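PDB 6Z0W: flagellar biosynthetic protein FlhB from Shewanella putrefaciens CN-32, which is probably required to form the rod of the flagellar basal body as part of the type III export apparatus, here represented by its cytoplasmic domain. Local coordinates for residues E55-E59 against Y60-I64; K34-A37 against A38-I42. One frame throughout, in Å; residues are numbered along the deposited sequence.

Contact 1 (E55-E59 against Y60-I64); sequences EVARE and YNIAI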
# COMPACT_ATOMS: atom_id res chain seq x y z
N GLU A 55 -4.01 -1.76 12.47
CA GLU A 55 -3.85 -2.38 13.78
C GLU A 55 -3.36 -3.83 13.65
O GLU A 55 -2.49 -4.26 14.44
CB GLU A 55 -5.14 -2.28 14.59
CG GLU A 55 -6.07 -3.47 14.50
CD GLU A 55 -7.26 -3.35 15.45
OE1 GLU A 55 -7.44 -2.29 16.10
OE2 GLU A 55 -8.04 -4.34 15.52
N VAL A 56 -3.84 -4.58 12.64
CA VAL A 56 -3.35 -5.94 12.44
C VAL A 56 -1.90 -5.92 12.02
O VAL A 56 -1.07 -6.68 12.53
CB VAL A 56 -4.22 -6.71 11.42
CG1 VAL A 56 -3.59 -8.07 11.06
CG2 VAL A 56 -5.63 -6.90 11.94
N ALA A 57 -1.55 -5.03 11.10
CA ALA A 57 -0.16 -4.92 10.66
C ALA A 57 0.78 -4.63 11.83
O ALA A 57 1.86 -5.21 11.92
CB ALA A 57 -0.04 -3.83 9.60
N ARG A 58 0.37 -3.73 12.74
CA ARG A 58 1.23 -3.41 13.88
C ARG A 58 1.33 -4.59 14.84
O ARG A 58 2.39 -4.84 15.42
CB ARG A 58 0.72 -2.18 14.61
CG ARG A 58 1.76 -1.61 15.60
CD ARG A 58 1.23 -1.37 17.03
NE ARG A 58 2.31 -0.99 17.97
CZ ARG A 58 2.79 -1.78 18.92
NH1 ARG A 58 2.29 -3.00 19.07
NH2 ARG A 58 3.76 -1.37 19.73
N GLU A 59 0.21 -5.28 15.06
CA GLU A 59 0.26 -6.51 15.83
C GLU A 59 1.31 -7.48 15.27
O GLU A 59 2.06 -8.09 16.05
CB GLU A 59 -1.13 -7.15 15.86
CG GLU A 59 -1.26 -8.32 16.78
CD GLU A 59 -1.18 -7.94 18.26
OE1 GLU A 59 -1.60 -6.81 18.61
OE2 GLU A 59 -0.71 -8.79 19.06
N TYR A 60 1.42 -7.61 13.94
CA TYR A 60 2.33 -8.55 13.31
C TYR A 60 3.69 -7.93 12.95
O TYR A 60 4.48 -8.57 12.24
CB TYR A 60 1.69 -9.17 12.06
CG TYR A 60 0.73 -10.31 12.40
CD1 TYR A 60 1.14 -11.64 12.29
CD2 TYR A 60 -0.55 -10.04 12.86
CE1 TYR A 60 0.27 -12.67 12.60
CE2 TYR A 60 -1.43 -11.07 13.18
CZ TYR A 60 -1.00 -12.39 13.05
OH TYR A 60 -1.82 -13.46 13.36
N ASN A 61 3.98 -6.74 13.47
CA ASN A 61 5.25 -6.05 13.20
C ASN A 61 5.48 -5.87 11.70
O ASN A 61 6.58 -6.08 11.18
CB ASN A 61 6.43 -6.78 13.84
CG ASN A 61 6.44 -6.64 15.35
OD1 ASN A 61 6.57 -5.54 15.89
ND2 ASN A 61 6.24 -7.76 16.04
N ILE A 62 4.42 -5.51 10.98
CA ILE A 62 4.54 -5.22 9.56
C ILE A 62 4.70 -3.71 9.39
O ILE A 62 3.89 -2.93 9.90
CB ILE A 62 3.34 -5.76 8.78
CG1 ILE A 62 3.40 -7.30 8.79
CG2 ILE A 62 3.31 -5.20 7.34
CD1 ILE A 62 2.18 -8.00 8.30
N ALA A 63 5.76 -3.31 8.67
CA ALA A 63 6.05 -1.89 8.49
C ALA A 63 4.85 -1.14 7.89
O ALA A 63 4.22 -1.58 6.93
CB ALA A 63 7.27 -1.70 7.60
N ILE A 64 4.52 -0.01 8.50
CA ILE A 64 3.48 0.88 8.01
C ILE A 64 4.18 2.17 7.62
O ILE A 64 4.86 2.78 8.45
CB ILE A 64 2.43 1.15 9.08
CG1 ILE A 64 1.80 -0.16 9.58
CG2 ILE A 64 1.41 2.15 8.54
CD1 ILE A 64 0.96 0.01 10.84
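Tyr-60 folds back beside Val-56, one turn earlier, where helix 47-59 stops. Its CB lies 3.7 Å from Val-56 O. CG is anti to the carbonyl carbon (chi1 -81°), which lays the ring next to the side chain of Val-56, both pointing the same way. CG also borders Val-56 O. CD2 then does the touching. CD2 of Tyr-60 lies 3.4 Å from Val-56 O, which sits in the ring plane at its edge. CD2 of Tyr-60 also packs on CG1 of Val-56 at 4.0 Å. Beyond the two segments, the tyrosine side chain touches Pro-13.

The backbone holds this turn as a Schellman motif, with Asn-61 as the C-prime residue. Asn-61 has a positive phi, which reverses the chain. Ile-62 N then donates a nearly straight bond to Ala-57 O, 2.7 Å long (N-H...O 170°). Asn-61 N bonds to Arg-58 O at 3.2 Å, approaching from above the carbonyl plane rather than along a lone pair. The last regular helical bond runs from Tyr-60 N to Val-56 O. Ala-57 O also takes a weak bond from Tyr-60 N, so this one oxygen is held by two donors.

The reversal brings Ile-62 against the methyl of Ala-57. CB of Ala-57 is 4.0 Å from Ile-62 CB, the apolar pair that usually accompanies a Schellman end. Ile-64 adds a further contact, its CG1 4.1 Å from Ala-57 CB. Ala-57 and Ile-64 also rest on Ile-18 of strand 17-20, while Val-56 touches Pro-13. The contact therefore joins the end of helix 47-59 to strand 64-66, which runs parallel to strand 17-20 in the central sheet.

Contact 2 (K34-A37 against A38-I42); sequences KRSA and APFVI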
# COMPACT_ATOMS: atom_id res chain seq x y z
N LYS A 34 7.55 -15.66 -6.80
CA LYS A 34 7.15 -16.94 -7.38
C LYS A 34 5.74 -16.89 -7.94
O LYS A 34 5.36 -17.79 -8.70
CB LYS A 34 7.29 -18.09 -6.38
CG LYS A 34 6.37 -18.08 -5.22
CD LYS A 34 6.71 -19.23 -4.27
CE LYS A 34 5.95 -19.05 -2.95
NZ LYS A 34 6.27 -17.73 -2.33
N ARG A 35 4.99 -15.83 -7.67
CA ARG A 35 3.63 -15.63 -8.13
C ARG A 35 3.53 -14.50 -9.15
O ARG A 35 2.83 -14.64 -10.15
CB ARG A 35 2.71 -15.31 -6.93
CG ARG A 35 1.30 -15.88 -7.00
CD ARG A 35 0.27 -14.99 -6.23
NE ARG A 35 0.01 -13.71 -6.92
CZ ARG A 35 -1.11 -13.00 -6.83
NH1 ARG A 35 -2.12 -13.41 -6.08
NH2 ARG A 35 -1.22 -11.86 -7.51
N SER A 36 4.23 -13.38 -8.93
CA SER A 36 4.08 -12.23 -9.83
C SER A 36 5.35 -11.39 -9.82
O SER A 36 5.97 -11.19 -8.77
CB SER A 36 2.90 -11.35 -9.42
OG SER A 36 1.84 -12.15 -8.95
N ALA A 37 5.70 -10.89 -11.00
CA ALA A 37 6.80 -9.95 -11.11
C ALA A 37 6.51 -8.66 -10.34
O ALA A 37 7.43 -8.05 -9.77
CB ALA A 37 7.08 -9.64 -12.59
N ALA A 38 5.22 -8.22 -10.30
CA ALA A 38 4.97 -6.95 -9.61
C ALA A 38 4.33 -7.18 -8.23
O ALA A 38 3.60 -8.16 -8.03
CB ALA A 38 4.05 -6.05 -10.43
N PRO A 39 4.56 -6.29 -7.26
CA PRO A 39 3.86 -6.42 -5.98
C PRO A 39 2.36 -6.42 -6.21
O PRO A 39 1.86 -5.87 -7.20
CB PRO A 39 4.30 -5.18 -5.19
CG PRO A 39 5.55 -4.70 -5.86
CD PRO A 39 5.36 -5.05 -7.32
N PHE A 40 1.64 -7.06 -5.31
CA PHE A 40 0.19 -7.12 -5.40
C PHE A 40 -0.45 -6.70 -4.09
O PHE A 40 0.16 -6.76 -3.01
CB PHE A 40 -0.31 -8.52 -5.80
CG PHE A 40 0.40 -9.67 -5.11
CD1 PHE A 40 -0.14 -10.30 -4.00
CD2 PHE A 40 1.61 -10.14 -5.62
CE1 PHE A 40 0.53 -11.36 -3.39
CE2 PHE A 40 2.27 -11.18 -5.02
CZ PHE A 40 1.74 -11.80 -3.91
N VAL A 41 -1.71 -6.29 -4.18
CA VAL A 41 -2.46 -5.83 -3.01
C VAL A 41 -3.22 -7.02 -2.45
O VAL A 41 -3.98 -7.67 -3.17
CB VAL A 41 -3.40 -4.67 -3.39
CG1 VAL A 41 -4.44 -4.44 -2.32
CG2 VAL A 41 -2.58 -3.40 -3.67
N ILE A 42 -3.03 -7.31 -1.16
CA ILE A 42 -3.75 -8.42 -0.53
C ILE A 42 -4.79 -7.95 0.47
O ILE A 42 -5.62 -8.77 0.92
CB ILE A 42 -2.78 -9.42 0.15
CG1 ILE A 42 -1.99 -8.71 1.25
CG2 ILE A 42 -1.81 -9.96 -0.86
CD1 ILE A 42 -1.05 -9.64 1.97
O HOH W 1 4.80 -10.28 -6.47
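Arg-35 lays its guanidinium flat over one face of the Phe-40 ring. The planes are only 15° apart, and CZ of Arg-35 stands 3.9 Å from the centroid of the Phe-40 ring, almost on the ring normal. This is a stacked cation-pi contact. NH2 of Arg-35 comes nearest, 3.6 Å from CG of Phe-40, while NE lies over the CE2 and CZ end. The bend of the arginine chain at chi3 (70°) turns the guanidinium across the ring.

Ser-36 fixes that group from its edge. Arg-35 NE donates to Ser-36 OG at 3.1 Å, with the oxygen in the guanidinium plane. A weak second bond comes from NH2. Ser-36 OG is also 3.9 Å from Phe-40 CD2, so serine, arginine and ring form the tight part of the contact.

The rest of the turn is looser. Ala-37 is exposed and its methyl points away. Here a water links the two sides, donating to Ser-36 O at 2.7 Å and to Ala-38 O at 2.9 Å. Ala-38 N is bonded to Gln-83 OE1.

Phe-40 is buried on strand 40-46, whereas Arg-35 is exposed in the loop that leads to it. With an alanine here in place of Phe-40 the stacking face is gone, and the guanidinium would probably turn more freely, held at its edge by Ser-36. Arg-35 NH2 also makes a weak bond to Asp-81 O, a backbone carbonyl. The positive charge is thus probably eased by the pi cloud of the ring and by neutral oxygens, with no acid supplied by either segment.

Contact 2 comes first along the chain, and contact 1 follows after it closes. Strand 40-46, which carries Phe-40, is followed directly in the chain by helix 47-59, whose end makes contact 1. The two centres are 20 Å apart, and the nearest atoms are about 7 Å apart without touching. Both belong to the same mixed sheet by way of its strands. Contact 2 leads into the outermost strand 40-46, while contact 1 leads into strand 64-66, on the far side of strands 25-30 and 17-20. The two turns thus mark the entry to and exit from one strand-helix unit of the FlhB cytoplasmic domain.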